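Local structure of hydrolase, isochorismatase family (Pseudomonas putida, 4L07) at residues A[75-80]-A[91-96]; A[70-75]-A[80-85]; A[62-67]-A[132-137]. The protein acts as a maleamate amidase, probably hydrolysing maleamate to maleate and ammonia in the microbial breakdown of N-heterocycles. All blocks are in the same frame, centred on the assembly; numbering follows the deposited sequence.

Interaction 1: residues A[75-80]-A[91-96]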
loop_
_atom_site.group_PDB
_atom_site.type_symbol
_atom_site.label_atom_id
_atom_site.label_comp_id
_atom_site.label_asym_id
_atom_site.label_seq_id
_atom_site.Cartn_x
_atom_site.Cartn_y
_atom_site.Cartn_z
ATOM N N GLY A 75 -16.063 9.037 13.868
ATOM C CA GLY A 75 -15.116 10.088 13.481
ATOM C C GLY A 75 -14.490 9.899 12.104
ATOM O O GLY A 75 -13.973 10.850 11.523
ATOM N N GLU A 76 -14.525 8.673 11.589
ATOM C CA GLU A 76 -13.965 8.375 10.267
ATOM C C GLU A 76 -14.872 8.827 9.125
ATOM O O GLU A 76 -14.387 9.125 8.027
ATOM C CB GLU A 76 -13.678 6.882 10.120
ATOM C CG GLU A 76 -12.493 6.387 10.933
ATOM C CD GLU A 76 -12.272 4.889 10.808
ATOM O OE1 GLU A 76 -11.110 4.479 10.617
ATOM O OE2 GLU A 76 -13.251 4.114 10.895
ATOM N N ILE A 77 -16.181 8.869 9.381
ATOM C CA ILE A 77 -17.177 9.167 8.334
ATOM C C ILE A 77 -16.866 10.451 7.530
ATOM O O ILE A 77 -16.793 10.400 6.296
ATOM C CB ILE A 77 -18.633 9.174 8.890
ATOM C CG1 ILE A 77 -18.951 7.891 9.684
ATOM C CG2 ILE A 77 -19.650 9.415 7.780
ATOM C CD1 ILE A 77 -19.086 6.623 8.865
ATOM N N PRO A 78 -16.639 11.596 8.214
ATOM C CA PRO A 78 -16.340 12.810 7.445
ATOM C C PRO A 78 -14.954 12.835 6.789
ATOM O O PRO A 78 -14.695 13.691 5.942
ATOM C CB PRO A 78 -16.471 13.934 8.484
ATOM C CG PRO A 78 -16.252 13.267 9.798
ATOM C CD PRO A 78 -16.807 11.880 9.652
ATOM N N MET A 79 -14.087 11.898 7.165
ATOM C CA MET A 79 -12.713 11.867 6.665
ATOM C C MET A 79 -12.552 11.138 5.331
ATOM O O MET A 79 -11.558 11.342 4.636
ATOM C CB MET A 79 -11.787 11.210 7.691
ATOM C CG MET A 79 -11.841 11.826 9.076
ATOM S SD MET A 79 -10.480 11.189 10.072
ATOM C CE MET A 79 -10.734 12.090 11.594
ATOM N N LEU A 80 -13.502 10.272 4.990
ATOM C CA LEU A 80 -13.340 9.391 3.829
ATOM C C LEU A 80 -14.296 9.760 2.689
ATOM O O LEU A 80 -15.515 9.596 2.817
ATOM C CB LEU A 80 -13.524 7.926 4.231
ATOM C CG LEU A 80 -12.553 7.322 5.247
ATOM C CD1 LEU A 80 -13.118 6.038 5.836
ATOM C CD2 LEU A 80 -11.176 7.091 4.625
ATOM N N ALA A 91 -23.790 3.830 7.489
ATOM C CA ALA A 91 -24.580 3.062 8.459
ATOM C C ALA A 91 -23.810 1.887 9.075
ATOM O O ALA A 91 -24.221 1.328 10.099
ATOM C CB ALA A 91 -25.875 2.572 7.808
ATOM N N LEU A 92 -22.678 1.536 8.464
ATOM C CA LEU A 92 -21.884 0.378 8.864
ATOM C C LEU A 92 -20.921 0.726 10.004
ATOM O O LEU A 92 -19.709 0.810 9.812
ATOM C CB LEU A 92 -21.139 -0.205 7.646
ATOM C CG LEU A 92 -21.946 -0.788 6.463
ATOM C CD1 LEU A 92 -22.772 -2.000 6.860
ATOM C CD2 LEU A 92 -22.854 0.215 5.781
ATOM N N LEU A 93 -21.481 0.910 11.198
ATOM C CA LEU A 93 -20.718 1.388 12.357
ATOM C C LEU A 93 -20.293 0.243 13.260
ATOM O O LEU A 93 -21.045 -0.721 13.425
ATOM C CB LEU A 93 -21.548 2.398 13.161
ATOM C CG LEU A 93 -21.942 3.733 12.517
ATOM C CD1 LEU A 93 -23.024 4.435 13.330
ATOM C CD2 LEU A 93 -20.738 4.646 12.316
ATOM N N TYR A 94 -19.092 0.345 13.843
ATOM C CA TYR A 94 -18.625 -0.642 14.825
ATOM C C TYR A 94 -19.702 -0.810 15.894
ATOM O O TYR A 94 -20.367 0.161 16.265
ATOM C CB TYR A 94 -17.327 -0.193 15.510
ATOM C CG TYR A 94 -16.052 -0.330 14.705
ATOM C CD1 TYR A 94 -15.628 0.696 13.874
ATOM C CD2 TYR A 94 -15.246 -1.470 14.801
ATOM C CE1 TYR A 94 -14.453 0.597 13.143
ATOM C CE2 TYR A 94 -14.064 -1.580 14.066
ATOM C CZ TYR A 94 -13.671 -0.536 13.241
ATOM O OH TYR A 94 -12.495 -0.603 12.505
ATOM N N GLY A 95 -19.880 -2.039 16.370
ATOM C CA GLY A 95 -20.865 -2.323 17.413
ATOM C C GLY A 95 -22.300 -2.467 16.931
ATOM O O GLY A 95 -23.194 -2.769 17.728
ATOM N N SER A 96 -22.535 -2.244 15.637
ATOM C CA SER A 96 -23.872 -2.445 15.066
ATOM C C SER A 96 -24.015 -3.846 14.474
ATOM O O SER A 96 -23.023 -4.511 14.168
ATOM C CB SER A 96 -24.199 -1.374 14.013
ATOM O OG SER A 96 -23.530 -1.628 12.784
#
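The Tyr94 ring meets Glu76 at its edge: the carboxylate oxygen OE2 of Glu76 lies near the ring plane, 4.3 Å from CE1 of Tyr94, while His73 stacks its ring with that of Tyr94. The contact joins two loops of the α/β isochorismatase fold, those that precede and follow helix 82-85 in the chain, and the second loop contains a type II β turn from Leu93 to Ser96. The extended Glu76 side chain (chi2 178°) carries its carboxylate to this edge, where OE2 forms a salt bridge with Lys117 NZ and accepts a hydrogen bond from His73 N. Lys117 NZ also hydrogen-bonds Tyr94 OH, so one ammonium group gathers the polar ends of both loops, although no hydrogen bond runs directly between them. Beside this polar cluster a small apolar patch forms, in which Ile77 CD1 approaches Leu93 CD2 at 4.3 Å, a light touch consistent with the 93 Å² buried in all. Glu76 also packs on Val112 of the second subunit. The turn bearing Tyr94 is closed from its far end: Leu93 O accepts Ser96 N at 3.1 Å, and Ser96 OG reaches the same Leu93 O at 2.7 Å, in the carbonyl plane and on a lone pair, with a C=O...OG angle of 142°.

Interaction 2: residues A[70-75]-A[80-85]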
loop_
_atom_site.group_PDB
_atom_site.type_symbol
_atom_site.label_atom_id
_atom_site.label_comp_id
_atom_site.label_asym_id
_atom_site.label_seq_id
_atom_site.Cartn_x
_atom_site.Cartn_y
_atom_site.Cartn_z
ATOM N N ILE A 70 -16.865 -4.189 6.139
ATOM C CA ILE A 70 -16.687 -2.746 6.180
ATOM C C ILE A 70 -17.286 -2.242 7.495
ATOM O O ILE A 70 -18.469 -2.466 7.774
ATOM C CB ILE A 70 -17.395 -2.045 4.994
ATOM C CG1 ILE A 70 -16.735 -2.429 3.656
ATOM C CG2 ILE A 70 -17.402 -0.534 5.199
ATOM C CD1 ILE A 70 -17.523 -2.017 2.422
ATOM N N ALA A 71 -16.471 -1.569 8.300
ATOM C CA ALA A 71 -16.941 -0.980 9.558
ATOM C C ALA A 71 -16.230 0.338 9.834
ATOM O O ALA A 71 -15.023 0.445 9.606
ATOM C CB ALA A 71 -16.718 -1.947 10.711
ATOM N N TYR A 72 -16.985 1.329 10.313
ATOM C CA TYR A 72 -16.456 2.667 10.621
ATOM C C TYR A 72 -16.671 3.108 12.056
ATOM O O TYR A 72 -17.698 2.813 12.666
ATOM C CB TYR A 72 -17.100 3.734 9.736
ATOM C CG TYR A 72 -16.971 3.445 8.274
ATOM C CD1 TYR A 72 -15.752 3.607 7.622
ATOM C CD2 TYR A 72 -18.063 2.983 7.545
ATOM C CE1 TYR A 72 -15.624 3.322 6.273
ATOM C CE2 TYR A 72 -17.948 2.697 6.197
ATOM C CZ TYR A 72 -16.725 2.875 5.569
ATOM O OH TYR A 72 -16.596 2.590 4.236
ATOM N N HIS A 73 -15.696 3.847 12.578
ATOM C CA HIS A 73 -15.918 4.662 13.761
ATOM C C HIS A 73 -16.558 5.938 13.303
ATOM O O HIS A 73 -16.267 6.410 12.199
ATOM C CB HIS A 73 -14.597 4.958 14.462
ATOM C CG HIS A 73 -13.881 3.728 14.945
ATOM N ND1 HIS A 73 -14.343 2.973 15.961
ATOM C CD2 HIS A 73 -12.692 3.138 14.523
ATOM C CE1 HIS A 73 -13.498 1.947 16.173
ATOM N NE2 HIS A 73 -12.486 2.052 15.292
ATOM N N PRO A 74 -17.445 6.522 14.130
ATOM C CA PRO A 74 -18.146 7.756 13.756
ATOM C C PRO A 74 -17.224 8.869 13.237
ATOM O O PRO A 74 -17.563 9.545 12.265
ATOM C CB PRO A 74 -18.811 8.182 15.065
ATOM C CG PRO A 74 -19.064 6.892 15.766
ATOM C CD PRO A 74 -17.899 6.008 15.439
ATOM N N GLY A 75 -16.063 9.037 13.868
ATOM C CA GLY A 75 -15.116 10.088 13.481
ATOM C C GLY A 75 -14.490 9.899 12.104
ATOM O O GLY A 75 -13.973 10.850 11.523
ATOM N N LEU A 80 -13.502 10.272 4.990
ATOM C CA LEU A 80 -13.340 9.391 3.829
ATOM C C LEU A 80 -14.296 9.760 2.689
ATOM O O LEU A 80 -15.515 9.596 2.817
ATOM C CB LEU A 80 -13.524 7.926 4.231
ATOM C CG LEU A 80 -12.553 7.322 5.247
ATOM C CD1 LEU A 80 -13.118 6.038 5.836
ATOM C CD2 LEU A 80 -11.176 7.091 4.625
ATOM N N PRO A 81 -13.746 10.256 1.566
ATOM C CA PRO A 81 -14.613 10.734 0.491
ATOM C C PRO A 81 -15.458 9.651 -0.183
ATOM O O PRO A 81 -16.445 9.987 -0.824
ATOM C CB PRO A 81 -13.640 11.379 -0.506
ATOM C CG PRO A 81 -12.327 10.739 -0.222
ATOM C CD PRO A 81 -12.318 10.479 1.260
ATOM N N TRP A 82 -15.100 8.372 -0.039
ATOM C CA TRP A 82 -15.963 7.316 -0.574
ATOM C C TRP A 82 -17.362 7.402 -0.005
ATOM O O TRP A 82 -18.346 7.140 -0.707
ATOM C CB TRP A 82 -15.361 5.929 -0.364
ATOM C CG TRP A 82 -16.179 4.839 -1.006
ATOM C CD1 TRP A 82 -16.616 4.770 -2.330
ATOM C CD2 TRP A 82 -16.676 3.618 -0.372
ATOM N NE1 TRP A 82 -17.346 3.627 -2.546
ATOM C CE2 TRP A 82 -17.414 2.888 -1.411
ATOM C CE3 TRP A 82 -16.591 3.074 0.907
ATOM C CZ2 TRP A 82 -18.037 1.673 -1.156
ATOM C CZ3 TRP A 82 -17.217 1.844 1.150
ATOM C CH2 TRP A 82 -17.922 1.162 0.141
ATOM N N LEU A 83 -17.459 7.804 1.261
ATOM C CA LEU A 83 -18.754 7.922 1.950
ATOM C C LEU A 83 -19.588 9.131 1.509
ATOM O O LEU A 83 -20.786 9.204 1.810
ATOM C CB LEU A 83 -18.567 7.910 3.474
ATOM C CG LEU A 83 -18.014 6.650 4.153
ATOM C CD1 LEU A 83 -18.691 5.385 3.651
ATOM C CD2 LEU A 83 -16.517 6.533 3.951
ATOM N N GLU A 84 -18.958 10.073 0.803
ATOM C CA GLU A 84 -19.695 11.154 0.141
ATOM C C GLU A 84 -20.495 10.605 -1.047
ATOM O O GLU A 84 -21.682 10.917 -1.196
ATOM C CB GLU A 84 -18.744 12.269 -0.305
ATOM C CG GLU A 84 -19.401 13.367 -1.133
ATOM C CD GLU A 84 -18.415 14.433 -1.573
ATOM O OE1 GLU A 84 -17.336 14.079 -2.090
ATOM O OE2 GLU A 84 -18.720 15.629 -1.400
ATOM N N LYS A 85 -19.850 9.782 -1.877
ATOM C CA LYS A 85 -20.520 9.117 -3.003
ATOM C C LYS A 85 -21.477 8.020 -2.539
ATOM O O LYS A 85 -22.654 8.001 -2.920
ATOM C CB LYS A 85 -19.503 8.494 -3.979
ATOM C CG LYS A 85 -18.764 9.465 -4.891
ATOM C CD LYS A 85 -19.672 10.233 -5.853
ATOM C CE LYS A 85 -20.584 9.335 -6.681
ATOM N NZ LYS A 85 -21.362 10.122 -7.680
#
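The Tyr72 side chain reaches Leu80, Trp82 and Leu83, joining the loop that follows strand 65-70 of the Rossmann-like parallel sheet to the start of helix 82-85. All five touching residues are buried, and 194 Å² is buried in all. Among the apolar contacts, Leu83 lies over one face of the Tyr72 ring, its CD1 3.7 Å from CZ of Tyr72, whereas Leu80 CD1 meets Tyr72 CE1 obliquely at 3.7 Å. Ile70 CD1 reaches the edge of the indole, 3.9 Å from Trp82 CH2; chi1 of Trp82 (-175°, CG anti to the backbone N) directs the indole to the loop, and chi2 (53°) presents its six-membered ring. The polar element is the phenol oxygen of Tyr72, which sits in the indole plane, 3.2 Å from Trp82 CZ3, and hydrogen-bonds the carbonyl O of Lys117. A phenylalanine in place of Tyr72 would probably leave the Lys117 carbonyl without this partner and open a gap at the indole edge. Salt bridges carry the helix onward to the third subunit, from Glu84 to Lys163 and from Lys85 to Asp192 of that subunit. Within the turn leading into the helix, Leu83 N bonds Leu80 O at 3.1 Å.

Interaction 3: residues A[62-67]-A[132-137]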
loop_
_atom_site.group_PDB
_atom_site.type_symbol
_atom_site.label_atom_id
_atom_site.label_comp_id
_atom_site.label_asym_id
_atom_site.label_seq_id
_atom_site.Cartn_x
_atom_site.Cartn_y
_atom_site.Cartn_z
ATOM N N GLU A 62 -7.439 -27.254 6.090
ATOM C CA GLU A 62 -6.438 -26.338 6.663
ATOM C C GLU A 62 -5.882 -25.306 5.676
ATOM O O GLU A 62 -4.727 -24.881 5.771
ATOM C CB GLU A 62 -5.327 -27.109 7.395
ATOM C CG GLU A 62 -5.863 -27.913 8.572
ATOM C CD GLU A 62 -4.828 -28.805 9.238
ATOM O OE1 GLU A 62 -5.162 -29.395 10.289
ATOM O OE2 GLU A 62 -3.694 -28.931 8.725
ATOM N N PHE A 63 -6.726 -24.904 4.729
ATOM C CA PHE A 63 -6.426 -23.772 3.856
ATOM C C PHE A 63 -7.014 -22.526 4.510
ATOM O O PHE A 63 -8.087 -22.602 5.124
ATOM C CB PHE A 63 -7.043 -23.958 2.467
ATOM C CG PHE A 63 -6.609 -25.209 1.758
ATOM C CD1 PHE A 63 -5.303 -25.689 1.877
ATOM C CD2 PHE A 63 -7.501 -25.891 0.934
ATOM C CE1 PHE A 63 -4.907 -26.843 1.212
ATOM C CE2 PHE A 63 -7.107 -27.041 0.262
ATOM C CZ PHE A 63 -5.810 -27.515 0.403
ATOM N N PRO A 64 -6.322 -21.377 4.391
ATOM C CA PRO A 64 -6.837 -20.158 5.023
ATOM C C PRO A 64 -8.231 -19.761 4.537
ATOM O O PRO A 64 -8.519 -19.823 3.341
ATOM C CB PRO A 64 -5.803 -19.098 4.635
ATOM C CG PRO A 64 -4.540 -19.876 4.487
ATOM C CD PRO A 64 -4.959 -21.179 3.861
ATOM N N VAL A 65 -9.086 -19.379 5.479
ATOM C CA VAL A 65 -10.421 -18.847 5.187
ATOM C C VAL A 65 -10.524 -17.509 5.901
ATOM O O VAL A 65 -10.457 -17.456 7.127
ATOM C CB VAL A 65 -11.545 -19.785 5.688
ATOM C CG1 VAL A 65 -12.912 -19.104 5.587
ATOM C CG2 VAL A 65 -11.538 -21.100 4.920
ATOM N N ILE A 66 -10.667 -16.429 5.135
ATOM C CA ILE A 66 -10.666 -15.070 5.689
ATOM C C ILE A 66 -11.919 -14.297 5.261
ATOM O O ILE A 66 -12.225 -14.209 4.066
ATOM C CB ILE A 66 -9.393 -14.293 5.274
ATOM C CG1 ILE A 66 -8.135 -15.029 5.753
ATOM C CG2 ILE A 66 -9.411 -12.875 5.841
ATOM C CD1 ILE A 66 -6.858 -14.576 5.075
ATOM N N PHE A 67 -12.640 -13.755 6.243
ATOM C CA PHE A 67 -13.826 -12.930 6.005
ATOM C C PHE A 67 -13.481 -11.452 6.104
ATOM O O PHE A 67 -12.650 -11.062 6.922
ATOM C CB PHE A 67 -14.906 -13.238 7.049
ATOM C CG PHE A 67 -15.480 -14.622 6.950
ATOM C CD1 PHE A 67 -14.798 -15.724 7.467
ATOM C CD2 PHE A 67 -16.727 -14.824 6.362
ATOM C CE1 PHE A 67 -15.334 -17.003 7.375
ATOM C CE2 PHE A 67 -17.272 -16.100 6.272
ATOM C CZ PHE A 67 -16.574 -17.188 6.774
ATOM N N ALA A 132 0.482 -13.673 2.024
ATOM C CA ALA A 132 1.906 -13.883 1.801
ATOM C C ALA A 132 2.503 -14.719 2.929
ATOM O O ALA A 132 3.307 -15.626 2.685
ATOM C CB ALA A 132 2.636 -12.554 1.658
ATOM N N GLY A 133 2.090 -14.422 4.163
ATOM C CA GLY A 133 2.578 -15.135 5.345
ATOM C C GLY A 133 2.171 -16.598 5.433
ATOM O O GLY A 133 2.805 -17.378 6.141
ATOM N N THR A 134 1.106 -16.968 4.725
ATOM C CA THR A 134 0.653 -18.358 4.683
ATOM C C THR A 134 1.075 -19.034 3.379
ATOM O O THR A 134 0.628 -20.147 3.085
ATOM C CB THR A 134 -0.880 -18.472 4.840
ATOM O OG1 THR A 134 -1.521 -17.562 3.939
ATOM C CG2 THR A 134 -1.312 -18.149 6.268
ATOM N N ASN A 135 1.935 -18.352 2.614
ATOM C CA ASN A 135 2.425 -18.829 1.311
ATOM C C ASN A 135 1.292 -19.188 0.348
ATOM O O ASN A 135 1.362 -20.188 -0.369
ATOM C CB ASN A 135 3.379 -20.019 1.488
ATOM C CG ASN A 135 4.624 -19.652 2.265
ATOM O OD1 ASN A 135 5.320 -18.694 1.924
ATOM N ND2 ASN A 135 4.909 -20.406 3.323
ATOM N N THR A 136 0.246 -18.369 0.353
ATOM C CA THR A 136 -0.903 -18.555 -0.533
ATOM C C THR A 136 -0.481 -18.208 -1.959
ATOM O O THR A 136 0.266 -17.250 -2.160
ATOM C CB THR A 136 -2.073 -17.647 -0.096
ATOM O OG1 THR A 136 -2.504 -18.028 1.214
ATOM C CG2 THR A 136 -3.253 -17.751 -1.049
ATOM N N ASP A 137 -0.939 -18.993 -2.937
ATOM C CA ASP A 137 -0.670 -18.689 -4.348
ATOM C C ASP A 137 -1.934 -18.484 -5.189
ATOM O O ASP A 137 -1.870 -17.912 -6.286
ATOM C CB ASP A 137 0.254 -19.738 -4.993
ATOM C CG ASP A 137 -0.297 -21.163 -4.920
ATOM O OD1 ASP A 137 -1.518 -21.361 -4.766
ATOM O OD2 ASP A 137 0.518 -22.102 -5.045
#
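Pro64 presses its ring carbon CG against Thr134, where the loop entering strand 65-70 passes the end of helix 127-133 in the α/β isochorismatase fold. Strand 22-27 lies between strands 65-70 and 138-144 in the parallel sheet, and the contact bridges over its beginning: Pro64 and Thr136 both touch Ala23. The close part is small. Pro64 CG lies 3.8 Å from Thr134 OG1, with CB and CG2 of the same threonine just beyond, so a single methylene rests on the whole branch point while the two side chains pass alongside, running opposite ways. Thr134 holds OG1 between its backbone N and carbonyl carbon (chi1 49°), which turns the oxygen back to the preceding helical turn, within reach of the carbonyl oxygens of Leu130, its main partner, and Leu131; the polar partners of this hydroxyl thus lie in the helix, and it meets the proline by packing. Beyond this point the fit slackens. Thr136 OG1 stands 4.3 Å from Pro64 CG, and Glu62 on the outer side is exposed to solvent. Only 78 Å² is buried between the two segments, and Met79 of the second subunit also packs on Thr134. Both segments carry a Schellman helix end, at Glu62 before the proline and at Asn135 between the two threonines: each of these residues has positive phi (64° and 54°), and at the second end Asn135 N bonds Ala132 O at 3.1 Å.

From the N terminus, the chain first meets residues 62-67, whose partner 132-137 follows 65 residues later; interaction 3 therefore closes a long loop, joining the start of strand 65-70 to the end of helix 127-133, and interactions 1 and 2 both fall within it. Strand 65-70 leads straight into 70-75, which interaction 2 ties to 80-85 in a short loop. Interaction 1 starts at 75-80 and closes on 91-96 after helix 82-85, so the two cross, sharing Gly75 and Leu80 and together joining that helix to the loops before and after it. Their centres are 5 Å apart; interaction 3 sits about 28 Å from each, centre to centre. All three reach the second subunit.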